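Chemotaxis transducer (Pseudomonas aeruginosa, PDB 6GCV) is a chemoreceptor that senses nitrate by binding it directly to its PilJ-type ligand-binding domain, and so probably steers the bacterium along nitrate gradients. Local coordinates at residues V23-Q27 with S61-L65; Q85-V89 with E125-L129; I92-Y96 with Y118-L122. One frame throughout, in Å; residues are numbered along the deposited sequence.

Contact 1 of 3, residues V23-Q27 with S61-L65; sequences VAGAQ and SAADL
Gln-27 lays its terminal amide against the side chain of Ser-61, with Gln-27 OE1 only 3.3 Å from Ser-61 CB. Two like turns bring the amide there: CG points away from the carbonyl carbon (chi1 -63°), and the chain then bends again at chi2 (-64°). No direct hydrogen bond joins segments 23-27 and 61-65. A single water does the work instead. It donates to Val-23 O at 2.7 Å and to Gln-27 OE1 at 2.7 Å, and it accepts from Ser-61 OG at 2.8 Å, so both of its protons are spent on the first helix. Ser-61 OG is also bonded to Arg-72 NH1. At the other end of the amide, Gln-27 NE2 stands 3.5 Å from Ala-62 N; both are donors, and NE2 is hydrogen-bonded to Tyr-58 O. Val-23 CG1 touches the Ser-61 side chain and lies 4.3 Å from Leu-65 CG, while Leu-65 CD1 is 4.2 Å from Ala-24 CB. The local axes are antiparallel in sense but well splayed, at 141° and 10.0 Å at closest approach. Helices 18-42 and 48-67 thus pair inside an all-helical domain, with Val-130 and Met-133 of helix 112-137 covering Ala-24 and the loop residue Val-74 touching Val-23 and Leu-65.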
loop_
_atom_site.group_PDB
_atom_site.type_symbol
_atom_site.label_atom_id
_atom_site.label_comp_id
_atom_site.label_asym_id
_atom_site.label_seq_id
_atom_site.Cartn_x
_atom_site.Cartn_y
_atom_site.Cartn_z
ATOM N N VAL A 23 -0.946 -5.122 10.162
ATOM C CA VAL A 23 0.199 -4.241 10.269
ATOM C C VAL A 23 1.262 -4.606 9.228
ATOM O O VAL A 23 1.830 -3.724 8.572
ATOM C CB VAL A 23 0.730 -4.247 11.711
ATOM C CG1 VAL A 23 2.123 -3.689 11.826
ATOM C CG2 VAL A 23 -0.226 -3.493 12.616
ATOM N N ALA A 24 1.508 -5.901 9.063
ATOM C CA ALA A 24 2.473 -6.318 8.051
ATOM C C ALA A 24 1.987 -5.932 6.627
ATOM O O ALA A 24 2.752 -5.447 5.810
ATOM C CB ALA A 24 2.733 -7.815 8.164
ATOM N N GLY A 25 0.706 -6.189 6.330
ATOM C CA GLY A 25 0.193 -5.811 5.035
ATOM C C GLY A 25 0.284 -4.315 4.786
ATOM O O GLY A 25 0.671 -3.890 3.676
ATOM N N ALA A 26 -0.024 -3.520 5.803
ATOM C CA ALA A 26 0.013 -2.070 5.650
ATOM C C ALA A 26 1.419 -1.562 5.324
ATOM O O ALA A 26 1.541 -0.499 4.729
ATOM C CB ALA A 26 -0.570 -1.375 6.864
ATOM N N GLN A 27 2.461 -2.314 5.692
ATOM C CA GLN A 27 3.814 -1.911 5.293
ATOM C C GLN A 27 3.915 -1.780 3.773
ATOM O O GLN A 27 4.644 -0.946 3.241
ATOM C CB GLN A 27 4.860 -2.915 5.768
ATOM C CG GLN A 27 5.004 -3.095 7.269
ATOM C CD GLN A 27 5.487 -1.835 7.949
ATOM O OE1 GLN A 27 4.750 -0.838 8.044
ATOM N NE2 GLN A 27 6.732 -1.871 8.470
ATOM N N SER A 61 5.818 0.233 12.847
ATOM C CA SER A 61 5.341 -1.100 12.561
ATOM C C SER A 61 6.476 -2.099 12.446
ATOM O O SER A 61 6.339 -3.215 12.929
ATOM C CB SER A 61 4.503 -1.099 11.292
ATOM O OG SER A 61 3.287 -0.452 11.551
ATOM N N ALA A 62 7.596 -1.707 11.833
ATOM C CA ALA A 62 8.725 -2.620 11.691
ATOM C C ALA A 62 9.237 -3.055 13.072
ATOM O O ALA A 62 9.498 -4.232 13.291
ATOM C CB ALA A 62 9.830 -2.013 10.854
ATOM N N ALA A 63 9.327 -2.087 13.988
ATOM C CA ALA A 63 9.794 -2.402 15.332
ATOM C C ALA A 63 8.775 -3.269 16.068
ATOM O O ALA A 63 9.153 -4.205 16.791
ATOM C CB ALA A 63 10.081 -1.124 16.104
ATOM N N ASP A 64 7.485 -3.000 15.888
ATOM C CA ASP A 64 6.456 -3.819 16.487
ATOM C C ASP A 64 6.501 -5.260 15.995
ATOM O O ASP A 64 6.262 -6.194 16.772
ATOM C CB ASP A 64 5.077 -3.210 16.235
ATOM C CG ASP A 64 4.840 -1.899 16.991
ATOM O OD1 ASP A 64 5.529 -1.651 18.005
ATOM O OD2 ASP A 64 3.903 -1.154 16.591
ATOM N N LEU A 65 6.732 -5.455 14.695
ATOM C CA LEU A 65 6.822 -6.805 14.138
ATOM C C LEU A 65 8.078 -7.526 14.635
ATOM O O LEU A 65 8.061 -8.752 14.817
ATOM C CB LEU A 65 6.805 -6.743 12.609
ATOM C CG LEU A 65 5.471 -6.303 11.977
ATOM C CD1 LEU A 65 5.655 -5.920 10.528
ATOM C CD2 LEU A 65 4.449 -7.403 12.104
HETATM O O HOH W 1 2.257 -1.060 9.046
#

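Contact 2 of 3, residues Q85-V89 with E125-L129; sequences QRQKV and ELNNL
Gln-85 reaches across to helix 112-137 along most of its length. Its CB lies 4.1 Å from Leu-129 CD1, and its CG packs 3.8 Å from Leu-129 CA. Beyond CG the chain bends at chi2 (64°), which swings the amide off Leu-129 and over toward Glu-125, one turn back. The amide nitrogen then uses two separate hydrogens: Gln-85 NE2 donates to Glu-125 OE1 at 2.8 Å in a nearly straight bond (164°), and to the backbone Glu-125 O at 3.0 Å. Both acceptors lie in the amide plane, while the carboxylate plane is turned 38° from it, and OE1 receives the bond on its anti lone pair. Glu-125 O already accepts the helical bond from Leu-129 N, which arrives from the opposite face of the carbonyl plane. A water donates to Gln-85 OE1 at 2.9 Å and also to Glu-125 OE1. Alongside, Lys-88 stretches out so that its NZ forms a long salt bridge of 3.6 Å to Glu-125 OE2. This polar edge flanks an apolar seam between two antiparallel helices of the bundle, their local axes 9.6 Å apart: Val-89 CG1 meets Leu-126 CD2 at 3.6 Å, and the methylene Arg-86 CG lies against Leu-129 while the guanidinium turns away to Met-77 and Asp-66. With a glutamine amide, a water, a lysine and a weak bond from Asn-128 ND2 around it, the Glu-125 carboxylate is well compensated and would be expected to stay ionised.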
loop_
_atom_site.group_PDB
_atom_site.type_symbol
_atom_site.label_atom_id
_atom_site.label_comp_id
_atom_site.label_asym_id
_atom_site.label_seq_id
_atom_site.Cartn_x
_atom_site.Cartn_y
_atom_site.Cartn_z
ATOM N N GLN A 85 13.345 -13.038 6.858
ATOM C CA GLN A 85 12.709 -12.138 5.902
ATOM C C GLN A 85 12.587 -10.715 6.454
ATOM O O GLN A 85 12.774 -9.754 5.693
ATOM C CB GLN A 85 11.375 -12.676 5.431
ATOM C CG GLN A 85 10.708 -11.857 4.312
ATOM C CD GLN A 85 11.498 -11.831 3.006
ATOM O OE1 GLN A 85 12.412 -12.628 2.794
ATOM N NE2 GLN A 85 11.172 -10.876 2.127
ATOM N N ARG A 86 12.307 -10.559 7.748
ATOM C CA ARG A 86 12.302 -9.207 8.345
ATOM C C ARG A 86 13.682 -8.585 8.210
ATOM O O ARG A 86 13.785 -7.392 7.933
ATOM C CB ARG A 86 11.877 -9.197 9.819
ATOM C CG ARG A 86 10.422 -9.538 10.037
ATOM C CD ARG A 86 9.948 -9.165 11.454
ATOM N NE ARG A 86 10.667 -9.920 12.496
ATOM C CZ ARG A 86 10.253 -11.048 13.041
ATOM N NH1 ARG A 86 9.086 -11.586 12.706
ATOM N NH2 ARG A 86 11.016 -11.671 13.950
ATOM N N GLN A 87 14.747 -9.366 8.397
ATOM C CA GLN A 87 16.089 -8.802 8.256
ATOM C C GLN A 87 16.426 -8.447 6.817
ATOM O O GLN A 87 17.041 -7.439 6.567
ATOM C CB GLN A 87 17.183 -9.700 8.852
ATOM C CG GLN A 87 18.562 -9.014 8.755
ATOM C CD GLN A 87 18.553 -7.541 9.232
ATOM O OE1 GLN A 87 18.953 -6.578 8.497
ATOM N NE2 GLN A 87 18.039 -7.341 10.450
ATOM N N LYS A 88 15.991 -9.261 5.866
ATOM C CA LYS A 88 16.195 -8.963 4.446
ATOM C C LYS A 88 15.480 -7.670 4.081
ATOM O O LYS A 88 16.049 -6.810 3.444
ATOM C CB LYS A 88 15.684 -10.124 3.588
ATOM C CG LYS A 88 15.954 -9.974 2.115
ATOM C CD LYS A 88 15.445 -11.163 1.319
ATOM C CE LYS A 88 15.695 -10.954 -0.160
ATOM N NZ LYS A 88 15.360 -12.174 -0.900
ATOM N N VAL A 89 14.243 -7.545 4.538
ATOM C CA VAL A 89 13.459 -6.318 4.334
ATOM C C VAL A 89 14.179 -5.113 4.945
ATOM O O VAL A 89 14.275 -4.046 4.329
ATOM C CB VAL A 89 12.036 -6.467 4.903
ATOM C CG1 VAL A 89 11.360 -5.103 4.991
ATOM C CG2 VAL A 89 11.222 -7.396 4.023
ATOM N N GLU A 125 9.388 -7.666 -1.444
ATOM C CA GLU A 125 9.885 -8.324 -0.227
ATOM C C GLU A 125 8.946 -8.175 0.945
ATOM O O GLU A 125 8.843 -9.087 1.767
ATOM C CB GLU A 125 11.289 -7.876 0.122
ATOM C CG GLU A 125 12.284 -8.197 -0.999
ATOM C CD GLU A 125 12.444 -9.678 -1.299
ATOM O OE1 GLU A 125 12.129 -10.550 -0.468
ATOM O OE2 GLU A 125 12.932 -9.991 -2.406
ATOM N N LEU A 126 8.224 -7.058 1.003
ATOM C CA LEU A 126 7.195 -6.912 2.012
ATOM C C LEU A 126 6.041 -7.858 1.759
ATOM O O LEU A 126 5.465 -8.415 2.678
ATOM C CB LEU A 126 6.700 -5.464 2.070
ATOM C CG LEU A 126 7.702 -4.465 2.618
ATOM C CD1 LEU A 126 7.293 -3.035 2.296
ATOM C CD2 LEU A 126 7.925 -4.676 4.108
ATOM N N ASN A 127 5.665 -8.010 0.495
ATOM C CA ASN A 127 4.635 -8.979 0.169
ATOM C C ASN A 127 5.096 -10.388 0.538
ATOM O O ASN A 127 4.305 -11.196 1.041
ATOM C CB ASN A 127 4.298 -8.895 -1.300
ATOM C CG ASN A 127 3.039 -9.615 -1.612
ATOM O OD1 ASN A 127 2.009 -9.412 -0.961
ATOM N ND2 ASN A 127 3.101 -10.444 -2.612
ATOM N N ASN A 128 6.371 -10.704 0.278
ATOM C CA ASN A 128 6.887 -12.011 0.665
ATOM C C ASN A 128 6.822 -12.214 2.192
ATOM O O ASN A 128 6.537 -13.301 2.676
ATOM C CB ASN A 128 8.316 -12.222 0.174
ATOM C CG ASN A 128 8.411 -12.324 -1.340
ATOM O OD1 ASN A 128 7.413 -12.593 -2.022
ATOM N ND2 ASN A 128 9.619 -12.106 -1.886
ATOM N N LEU A 129 7.100 -11.168 2.953
ATOM C CA LEU A 129 6.984 -11.230 4.415
ATOM C C LEU A 129 5.564 -11.558 4.835
ATOM O O LEU A 129 5.349 -12.460 5.665
ATOM C CB LEU A 129 7.479 -9.938 5.072
ATOM C CG LEU A 129 7.324 -9.848 6.597
ATOM C CD1 LEU A 129 8.120 -10.920 7.296
ATOM C CD2 LEU A 129 7.689 -8.467 7.117
HETATM O O HOH W 2 11.789 -13.671 0.181
#

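Contact 3 of 3, residues I92-Y96 with Y118-L122; sequences IWGRY and YSTEL
Tyr-118 and Leu-122 pack as knobs into holes of helix 80-103, the antiparallel neighbour of their own helix in the four-helix bundle, the local axes 10.2 Å apart and 153° from parallel. The ring of Tyr-118 enters the hollow formed by Ile-92, Arg-95 and Tyr-96, with Met-99 completing the far end. Tyr-118 CE2 comes 3.5 Å from Ile-92 CG2, and Ile-92 O lies in plane at the ring edge. The chi1 of Tyr-118, -140°, is off the usual staggered positions, the turn that carries the ring into this slot. In one of its two conformers, Arg-95 donates from NE to Tyr-118 OH.

Leu-122 is the second knob, filling the hollow among Val-89, Ile-92, Trp-93 and Tyr-96. Its CD2 presses to 3.4 Å from Tyr-96 CD2 and meets the edge of the Trp-93 ring near CE3. In return Ile-92 CG2 fits between Tyr-118 and the CB of Leu-122. The Tyr-96 side chain slides past Tyr-118 in the opposite direction and reaches Ser-119, with CE1 3.5 Å from Ser-119 CA. The Tyr-96 hydroxyl is also hydrogen-bonded to Ser-31 O, while Ser-119 OG donates to Tyr-96 OH at 2.9 Å.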
loop_
_atom_site.group_PDB
_atom_site.type_symbol
_atom_site.label_atom_id
_atom_site.label_comp_id
_atom_site.label_asym_id
_atom_site.label_seq_id
_atom_site.Cartn_x
_atom_site.Cartn_y
_atom_site.Cartn_z
ATOM N N ILE A 92 17.031 -3.715 2.788
ATOM C CA ILE A 92 16.514 -2.995 1.619
ATOM C C ILE A 92 15.923 -1.667 2.074
ATOM O O ILE A 92 16.172 -0.605 1.487
ATOM C CB ILE A 92 15.450 -3.822 0.875
ATOM C CG1 ILE A 92 16.094 -5.099 0.313
ATOM C CG2 ILE A 92 14.749 -3.028 -0.230
ATOM C CD1 ILE A 92 15.066 -6.141 -0.035
ATOM N N TRP A 93 15.166 -1.699 3.165
ATOM C CA TRP A 93 14.561 -0.497 3.717
ATOM C C TRP A 93 15.594 0.591 4.005
ATOM O O TRP A 93 15.386 1.754 3.675
ATOM C CB TRP A 93 13.750 -0.847 4.982
ATOM C CG TRP A 93 13.413 0.351 5.810
ATOM C CD1 TRP A 93 13.867 0.643 7.033
ATOM C CD2 TRP A 93 12.599 1.434 5.419
ATOM N NE1 TRP A 93 13.366 1.849 7.452
ATOM C CE2 TRP A 93 12.582 2.356 6.457
ATOM C CE3 TRP A 93 11.828 1.701 4.288
ATOM C CZ2 TRP A 93 11.861 3.524 6.388
ATOM C CZ3 TRP A 93 11.128 2.869 4.241
ATOM C CH2 TRP A 93 11.156 3.766 5.276
ATOM N N GLY A 94 16.719 0.244 4.622
ATOM C CA GLY A 94 17.721 1.275 4.896
ATOM C C GLY A 94 18.166 2.017 3.660
ATOM O O GLY A 94 18.314 3.243 3.662
ATOM N N ARG A 95 18.381 1.292 2.581
ATOM C CA ARG A 95 18.800 1.913 1.332
ATOM C C ARG A 95 17.671 2.718 0.708
ATOM O O ARG A 95 17.885 3.808 0.193
ATOM C CB ARG A 95 19.330 0.848 0.369
ATOM C CG ARG A 95 20.645 0.220 0.844
ATOM C CD ARG A 95 21.168 -0.848 -0.097
ATOM N NE ARG A 95 20.521 -2.152 0.068
ATOM C CZ ARG A 95 20.916 -3.108 0.918
ATOM N NH1 ARG A 95 21.941 -2.907 1.735
ATOM N NH2 ARG A 95 20.263 -4.265 0.973
ATOM N N TYR A 96 16.463 2.194 0.754
ATOM C CA TYR A 96 15.295 2.902 0.202
ATOM C C TYR A 96 15.036 4.190 0.946
ATOM O O TYR A 96 14.733 5.230 0.332
ATOM C CB TYR A 96 14.079 1.979 0.293
ATOM C CG TYR A 96 12.793 2.498 -0.307
ATOM C CD1 TYR A 96 12.688 2.785 -1.671
ATOM C CD2 TYR A 96 11.686 2.668 0.465
ATOM C CE1 TYR A 96 11.473 3.213 -2.212
ATOM C CE2 TYR A 96 10.467 3.066 -0.060
ATOM C CZ TYR A 96 10.351 3.308 -1.402
ATOM O OH TYR A 96 9.125 3.622 -1.975
ATOM N N TYR A 118 13.733 0.182 -6.953
ATOM C CA TYR A 118 13.934 -0.145 -5.571
ATOM C C TYR A 118 12.629 -0.135 -4.765
ATOM O O TYR A 118 12.398 -1.008 -3.908
ATOM C CB TYR A 118 14.994 0.769 -4.973
ATOM C CG TYR A 118 15.888 0.013 -4.044
ATOM C CD1 TYR A 118 16.758 -0.974 -4.498
ATOM C CD2 TYR A 118 15.769 0.199 -2.700
ATOM C CE1 TYR A 118 17.539 -1.700 -3.615
ATOM C CE2 TYR A 118 16.565 -0.491 -1.811
ATOM C CZ TYR A 118 17.437 -1.444 -2.261
ATOM O OH TYR A 118 18.184 -2.153 -1.331
ATOM N N SER A 119 11.727 0.771 -5.124
ATOM C CA SER A 119 10.399 0.777 -4.511
ATOM C C SER A 119 9.661 -0.537 -4.791
ATOM O O SER A 119 9.048 -1.133 -3.891
ATOM C CB SER A 119 9.581 1.961 -5.040
ATOM O OG SER A 119 8.359 2.111 -4.310
ATOM N N THR A 120 9.747 -0.986 -6.035
ATOM C CA THR A 120 9.109 -2.231 -6.442
ATOM C C THR A 120 9.749 -3.434 -5.753
ATOM O O THR A 120 9.058 -4.377 -5.341
ATOM C CB THR A 120 9.140 -2.332 -7.968
ATOM O OG1 THR A 120 8.305 -1.281 -8.475
ATOM C CG2 THR A 120 8.698 -3.731 -8.477
ATOM N N GLU A 121 11.075 -3.415 -5.617
ATOM C CA GLU A 121 11.777 -4.472 -4.933
ATOM C C GLU A 121 11.358 -4.571 -3.484
ATOM O O GLU A 121 11.073 -5.664 -2.971
ATOM C CB GLU A 121 13.301 -4.280 -5.060
ATOM C CG GLU A 121 14.121 -5.311 -4.303
ATOM C CD GLU A 121 15.611 -5.103 -4.422
ATOM O OE1 GLU A 121 16.070 -4.415 -5.364
ATOM O OE2 GLU A 121 16.338 -5.688 -3.595
ATOM N N LEU A 122 11.337 -3.430 -2.799
ATOM C CA LEU A 122 10.917 -3.431 -1.396
ATOM C C LEU A 122 9.494 -3.948 -1.254
ATOM O O LEU A 122 9.186 -4.765 -0.391
ATOM C CB LEU A 122 11.068 -2.054 -0.759
ATOM C CG LEU A 122 10.550 -1.931 0.671
ATOM C CD1 LEU A 122 11.296 -2.850 1.590
ATOM C CD2 LEU A 122 10.664 -0.504 1.182
#

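Contacts 2 and 3 are successive levels of one pairing, helix 80-103 with helix 112-137; their centres lie 10 Å apart, contact 3 nested in the loop that contact 2 closes. They meet where Glu-125 CG packs 3.6 Å from Ile-92 CD1. Contact 1 joins the other two helices, its centre 11 Å from that of contact 2, and touches it through Gln-27 O and Leu-126 CD1 at 3.5 Å; contact 3 is 15 Å from contact 1, centre to centre, without touching it. The Tyr-96 side chain is about 13 Å from the sodium ion held by Glu-37 and Asp-47. An acetate, probably from crystallisation, lies about 5 Å from the Val-23 side chain. Contacts 1 and 3 touch the second subunit.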